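Local coordinates for protein mitochondrial enolase superfamily member 1 (PDB 4A35) that dehydrates L-fuconate to 2-keto-3-deoxy-L-fuconate in L-fucose catabolism, using a magnesium ion to stabilise the enediolate intermediate, at residues A[11-16]-A[37-42]; A[74-79]-A[94-99]. One frame throughout, in Å; residues are numbered along the deposited sequence.

Contact 1: residues A[11-16]-A[37-42]; sequences SVRDVR and AAYVVI. With EDO (1,2-ethanediol), chain D.
Arg13 and Tyr39 face each other as a hydrogen-bonded pair in an antiparallel beta-sheet, the three-stranded sheet of the N-terminal domain in this enolase-superfamily enzyme. Their backbones exchange two bonds, Arg13 N to Tyr39 O and Tyr39 N to Arg13 O, and the pairs Ser11–Val41 and Val15–Ala37 repeat the exchange on either side. The two side chains run the same way out of the sheet. Arg13 bends about its CG–CD bond (chi3 -74°), which brings NH2 to the edge of the phenol ring, 3.5 Å from Tyr39 CE2, the two planes 37° apart. Val41 CG2 meets the edge of the same guanidinium, while Val15 CG2 packs against Tyr39 CB at 3.9 Å. Further out, helix 421-427 covers this side, its Glu421 in a salt bridge with Arg13 NH1, and just before it Met419 N is hydrogen-bonded to Tyr39 OH. On the reverse face Val12 CG2 lies 4.0 Å from Val40 CG2, backed by helices 63-73 and 110-131. Asp14 is gripped side-on by Arg16, NE to OD1 at 2.7 Å and NH2 to OD2 at 2.8 Å, and Glu64 gives Arg16 a second carboxylate, while Arg16 NH1 donates to O1 of an ethanediol probably from the crystallisation liquor. Beside the Arg13–Tyr39 pair, one water accepts from Arg13 NE at 2.9 Å, bonds Ser11 OG at 2.8 Å, and donates to Tyr39 O at 2.8 Å.

Contact 2: residues A[74-79]-A[94-99]; sequences AHHVLN and RQLTSD
His76 reaches from the turn after helix 63-73 to the last turn of helix 89-97, and its side chain takes part in nearly all of the contact. With CG anti to the carbonyl carbon (chi1 -70°), the ring is directed at the helix end. The fit there is close: Leu96 CD2 comes within 3.4 Å of His76 CB, and Gln95 CG within 3.2 Å of His76 ND1, the amide and ring planes 22° apart. Leu96 itself rests on Leu120 of helix 110-131. At the ring's edge NE2 donates to Asp99 OD2 at 2.7 Å, a noticeably bent bond to the anti lone pair; OD2 lies close to the ring plane, while the carboxylate as a whole is turned 71° against it. Asp99 OD1 is engaged separately by the backbone N atoms of Gln101 and Leu102. Toward solvent, exposed Gln95 was modelled in two conformers, and His75 NE2 stays 4.3 Å from Asp99 OD2. With an alanine here, Asp99 OD2 would probably lose this donor and a gap would open between Gln95 and Leu96. Such a buried histidine–carboxylate hydrogen bond here ties loop to helix end within the N-terminal domain of the mandelate racemase/muconate lactonizing enzyme family.

In the fold
The two contacts follow one another along the chain and belong to the same N-terminal domain: contact 1 pairs the first two strands of its sheet, and contact 2 joins the loop after helix 63-73 to the end of helix 89-97. Their centres are about 17 Å apart and their nearest atoms about 5 Å, without touching. Helix 110-131 bridges them, meeting Val40 and Ile42 from contact 1 and Val77 and Leu96 from contact 2. Contact 1 lies nearer the probable substrate site: the Ala37 side chain is about 8 Å from that of Tyr35, a close sequence neighbour, and about 12 Å from Gly358, both probably substrate-binding as in related enzymes. Contact 2 lies away from it, with Ser98 packing on Met29 of the second subunit.

Contact 1: residues A[11-16]-A[37-42]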
loop_
_atom_site.group_PDB
_atom_site.type_symbol
_atom_site.label_atom_id
_atom_site.label_comp_id
_atom_site.label_asym_id
_atom_site.label_seq_id
_atom_site.Cartn_x
_atom_site.Cartn_y
_atom_site.Cartn_z
ATOM N N SER A 11 -20.606 1.687 14.474
ATOM C CA SER A 11 -21.273 1.090 13.327
ATOM C C SER A 11 -20.511 1.517 12.072
ATOM O O SER A 11 -19.914 2.604 12.027
ATOM C CB SER A 11 -22.759 1.476 13.266
ATOM O OG SER A 11 -22.935 2.814 12.826
ATOM N N VAL A 12 -20.516 0.653 11.070
ATOM C CA VAL A 12 -19.889 0.958 9.793
ATOM C C VAL A 12 -20.767 0.359 8.721
ATOM O O VAL A 12 -21.158 -0.811 8.826
ATOM C CB VAL A 12 -18.393 0.523 9.686
ATOM C CG1 VAL A 12 -18.171 -0.957 10.120
ATOM C CG2 VAL A 12 -17.845 0.798 8.295
ATOM N N ARG A 13 -21.060 1.174 7.696
ATOM C CA ARG A 13 -21.945 0.793 6.614
ATOM C C ARG A 13 -21.328 1.108 5.264
ATOM O O ARG A 13 -20.609 2.086 5.100
ATOM C CB ARG A 13 -23.311 1.497 6.792
ATOM C CG ARG A 13 -24.132 0.953 8.026
ATOM C CD ARG A 13 -25.349 1.827 8.267
ATOM N NE ARG A 13 -24.916 3.105 8.873
ATOM C CZ ARG A 13 -25.720 4.090 9.242
ATOM N NH1 ARG A 13 -27.038 4.015 9.003
ATOM N NH2 ARG A 13 -25.213 5.187 9.811
ATOM N N ASP A 14 -21.644 0.264 4.292
ATOM C CA ASP A 14 -21.202 0.332 2.899
ATOM C C ASP A 14 -22.220 1.207 2.160
ATOM O O ASP A 14 -23.361 0.778 1.990
ATOM C CB ASP A 14 -21.172 -1.124 2.349
ATOM C CG ASP A 14 -20.594 -1.287 0.967
ATOM O OD1 ASP A 14 -20.548 -0.272 0.209
ATOM O OD2 ASP A 14 -20.243 -2.450 0.604
ATOM N N VAL A 15 -21.845 2.468 1.792
ATOM C CA VAL A 15 -22.757 3.423 1.137
ATOM C C VAL A 15 -22.260 3.671 -0.282
ATOM O O VAL A 15 -21.096 4.008 -0.449
ATOM C CB VAL A 15 -22.884 4.750 1.949
ATOM C CG1 VAL A 15 -23.968 5.656 1.378
ATOM C CG2 VAL A 15 -23.157 4.460 3.424
ATOM N N ARG A 16 -23.108 3.476 -1.301
ATOM C CA ARG A 16 -22.637 3.615 -2.669
ATOM C C ARG A 16 -23.573 4.426 -3.492
ATOM O O ARG A 16 -24.782 4.254 -3.421
ATOM C CB ARG A 16 -22.448 2.209 -3.338
ATOM C CG ARG A 16 -21.469 1.289 -2.571
ATOM C CD ARG A 16 -21.241 -0.021 -3.320
ATOM N NE ARG A 16 -20.526 -0.954 -2.443
ATOM C CZ ARG A 16 -19.907 -2.056 -2.850
ATOM N NH1 ARG A 16 -19.877 -2.372 -4.142
ATOM N NH2 ARG A 16 -19.294 -2.833 -1.977
ATOM N N ALA A 37 -18.556 5.227 0.004
ATOM C CA ALA A 37 -17.842 5.432 1.250
ATOM C C ALA A 37 -18.150 4.353 2.262
ATOM O O ALA A 37 -19.266 3.794 2.291
ATOM C CB ALA A 37 -18.242 6.805 1.858
ATOM N N ALA A 38 -17.154 4.057 3.100
ATOM C CA ALA A 38 -17.390 3.271 4.328
ATOM C C ALA A 38 -17.764 4.345 5.376
ATOM O O ALA A 38 -16.955 5.251 5.650
ATOM C CB ALA A 38 -16.128 2.496 4.722
ATOM N N TYR A 39 -19.013 4.343 5.831
ATOM C CA TYR A 39 -19.511 5.390 6.752
ATOM C C TYR A 39 -19.532 4.851 8.147
ATOM O O TYR A 39 -20.246 3.868 8.426
ATOM C CB TYR A 39 -20.912 5.840 6.330
ATOM C CG TYR A 39 -21.471 6.950 7.197
ATOM C CD1 TYR A 39 -20.816 8.186 7.290
ATOM C CD2 TYR A 39 -22.678 6.796 7.868
ATOM C CE1 TYR A 39 -21.344 9.228 8.045
ATOM C CE2 TYR A 39 -23.205 7.825 8.660
ATOM C CZ TYR A 39 -22.548 9.057 8.711
ATOM O OH TYR A 39 -23.055 10.098 9.454
ATOM N N VAL A 40 -18.750 5.508 9.031
ATOM C CA VAL A 40 -18.578 5.115 10.416
ATOM C C VAL A 40 -19.322 6.057 11.354
ATOM O O VAL A 40 -19.171 7.280 11.239
ATOM C CB VAL A 40 -17.054 5.093 10.764
ATOM C CG1 VAL A 40 -16.834 4.735 12.246
ATOM C CG2 VAL A 40 -16.284 4.140 9.839
ATOM N N VAL A 41 -20.010 5.489 12.352
ATOM C CA VAL A 41 -20.638 6.277 13.408
ATOM C C VAL A 41 -20.222 5.696 14.768
ATOM O O VAL A 41 -20.376 4.498 15.037
ATOM C CB VAL A 41 -22.172 6.424 13.268
ATOM C CG1 VAL A 41 -22.776 7.268 14.410
ATOM C CG2 VAL A 41 -22.546 7.000 11.907
ATOM N N ILE A 42 -19.684 6.559 15.623
ATOM C CA ILE A 42 -19.321 6.128 16.981
ATOM C C ILE A 42 -20.169 6.921 17.960
ATOM O O ILE A 42 -20.429 8.125 17.752
ATOM C CB ILE A 42 -17.800 6.219 17.324
ATOM C CG1 ILE A 42 -17.303 7.688 17.305
ATOM C CG2 ILE A 42 -16.973 5.273 16.416
ATOM C CD1 ILE A 42 -15.713 7.887 17.677
HETATM C C1 EDO D . -22.339 -1.517 -6.804
HETATM O O1 EDO D . -21.036 -1.047 -6.442
HETATM C C2 EDO D . -22.320 -3.025 -7.216
HETATM O O2 EDO D . -21.085 -3.390 -7.838
HETATM O O HOH W 1 -22.431 3.766 10.193
#

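Contact 2: residues A[74-79]-A[94-99]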
loop_
_atom_site.group_PDB
_atom_site.type_symbol
_atom_site.label_atom_id
_atom_site.label_comp_id
_atom_site.label_asym_id
_atom_site.label_seq_id
_atom_site.Cartn_x
_atom_site.Cartn_y
_atom_site.Cartn_z
ATOM N N ALA A 74 -12.131 -1.928 15.069
ATOM C CA ALA A 74 -13.137 -1.445 16.043
ATOM C C ALA A 74 -12.783 -1.694 17.531
ATOM O O ALA A 74 -13.029 -0.803 18.361
ATOM C CB ALA A 74 -14.516 -2.031 15.742
ATOM N N HIS A 75 -12.211 -2.877 17.872
ATOM C CA HIS A 75 -11.897 -3.202 19.286
ATOM C C HIS A 75 -10.887 -2.158 19.920
ATOM O O HIS A 75 -10.882 -1.983 21.150
ATOM C CB HIS A 75 -11.376 -4.635 19.415
ATOM C CG HIS A 75 -9.995 -4.803 18.834
ATOM N ND1 HIS A 75 -8.868 -4.769 19.637
ATOM C CD2 HIS A 75 -9.610 -4.991 17.549
ATOM C CE1 HIS A 75 -7.832 -4.944 18.816
ATOM N NE2 HIS A 75 -8.225 -5.098 17.561
ATOM N N HIS A 76 -10.061 -1.473 19.076
ATOM C CA HIS A 76 -9.108 -0.426 19.541
ATOM C C HIS A 76 -9.816 0.845 20.013
ATOM O O HIS A 76 -9.251 1.567 20.834
ATOM C CB HIS A 76 -8.094 -0.005 18.450
ATOM C CG HIS A 76 -7.064 -1.049 18.101
ATOM N ND1 HIS A 76 -6.250 -1.631 19.074
ATOM C CD2 HIS A 76 -6.798 -1.631 16.908
ATOM C CE1 HIS A 76 -5.494 -2.515 18.420
ATOM N NE2 HIS A 76 -5.751 -2.499 17.111
ATOM N N VAL A 77 -11.034 1.138 19.497
ATOM C CA VAL A 77 -11.720 2.376 19.879
ATOM C C VAL A 77 -12.859 2.083 20.867
ATOM O O VAL A 77 -13.175 2.938 21.688
ATOM C CB VAL A 77 -12.191 3.177 18.610
ATOM C CG1 VAL A 77 -13.382 2.521 17.915
ATOM C CG2 VAL A 77 -12.466 4.651 18.923
ATOM N N LEU A 78 -13.434 0.883 20.828
ATOM C CA LEU A 78 -14.546 0.519 21.696
ATOM C C LEU A 78 -14.094 0.408 23.158
ATOM O O LEU A 78 -12.987 -0.075 23.436
ATOM C CB LEU A 78 -15.188 -0.802 21.235
ATOM C CG LEU A 78 -16.081 -0.712 19.968
ATOM C CD1 LEU A 78 -16.422 -2.132 19.467
ATOM C CD2 LEU A 78 -17.386 0.083 20.255
ATOM N N ASN A 79 -14.921 0.910 24.078
ATOM C CA ASN A 79 -14.672 0.889 25.524
ATOM C C ASN A 79 -13.487 1.772 25.954
ATOM O O ASN A 79 -12.965 1.591 27.039
ATOM C CB ASN A 79 -14.495 -0.553 26.054
ATOM C CG ASN A 79 -15.600 -1.472 25.609
ATOM O OD1 ASN A 79 -15.375 -2.423 24.846
ATOM N ND2 ASN A 79 -16.828 -1.124 25.957
ATOM N N ARG A 94 -0.596 5.193 16.675
ATOM C CA ARG A 94 0.353 4.079 16.575
ATOM C C ARG A 94 -0.366 2.707 16.795
ATOM O O ARG A 94 -0.022 1.729 16.144
ATOM C CB ARG A 94 1.511 4.268 17.583
ATOM C CG ARG A 94 2.583 3.184 17.567
ATOM C CD ARG A 94 3.456 3.209 16.308
ATOM N NE ARG A 94 4.246 4.437 16.204
ATOM C CZ ARG A 94 5.397 4.631 16.842
ATOM N NH1 ARG A 94 5.909 3.674 17.610
ATOM N NH2 ARG A 94 6.047 5.775 16.712
ATOM N N GLN A 95 -1.341 2.633 17.697
ATOM C CA GLN A 95 -2.017 1.347 17.931
ATOM C C GLN A 95 -2.863 0.918 16.705
ATOM O O GLN A 95 -2.812 -0.265 16.311
ATOM C CB GLN A 95 -2.866 1.370 19.205
ATOM C CG GLN A 95 -3.535 0.030 19.489
ATOM C CD GLN A 95 -2.637 -1.202 19.647
ATOM O OE1 GLN A 95 -2.155 -1.851 18.648
ATOM N NE2 GLN A 95 -2.635 -1.695 20.899
ATOM N N LEU A 96 -3.542 1.881 16.055
ATOM C CA LEU A 96 -4.314 1.587 14.846
ATOM C C LEU A 96 -3.419 1.216 13.649
ATOM O O LEU A 96 -3.792 0.326 12.873
ATOM C CB LEU A 96 -5.186 2.767 14.415
ATOM C CG LEU A 96 -6.376 3.139 15.320
ATOM C CD1 LEU A 96 -7.310 4.096 14.596
ATOM C CD2 LEU A 96 -7.165 1.912 15.746
ATOM N N THR A 97 -2.309 1.971 13.453
ATOM C CA THR A 97 -1.468 1.855 12.235
ATOM C C THR A 97 -0.277 0.876 12.386
ATOM O O THR A 97 0.343 0.520 11.368
ATOM C CB THR A 97 -0.931 3.265 11.843
ATOM O OG1 THR A 97 -0.149 3.739 12.932
ATOM C CG2 THR A 97 -2.021 4.248 11.436
ATOM N N SER A 98 0.104 0.537 13.647
ATOM C CA SER A 98 1.189 -0.404 13.907
ATOM C C SER A 98 0.703 -1.514 14.840
ATOM O O SER A 98 1.440 -1.961 15.728
ATOM C CB SER A 98 2.421 0.305 14.460
ATOM O OG SER A 98 3.569 -0.503 14.248
ATOM N N ASP A 99 -0.538 -1.990 14.622
ATOM C CA ASP A 99 -1.057 -3.162 15.367
ATOM C C ASP A 99 -0.104 -4.354 15.013
ATOM O O ASP A 99 0.161 -4.549 13.841
ATOM C CB ASP A 99 -2.515 -3.417 14.927
ATOM C CG ASP A 99 -3.142 -4.666 15.531
ATOM O OD1 ASP A 99 -2.681 -5.770 15.215
ATOM O OD2 ASP A 99 -4.141 -4.534 16.256
#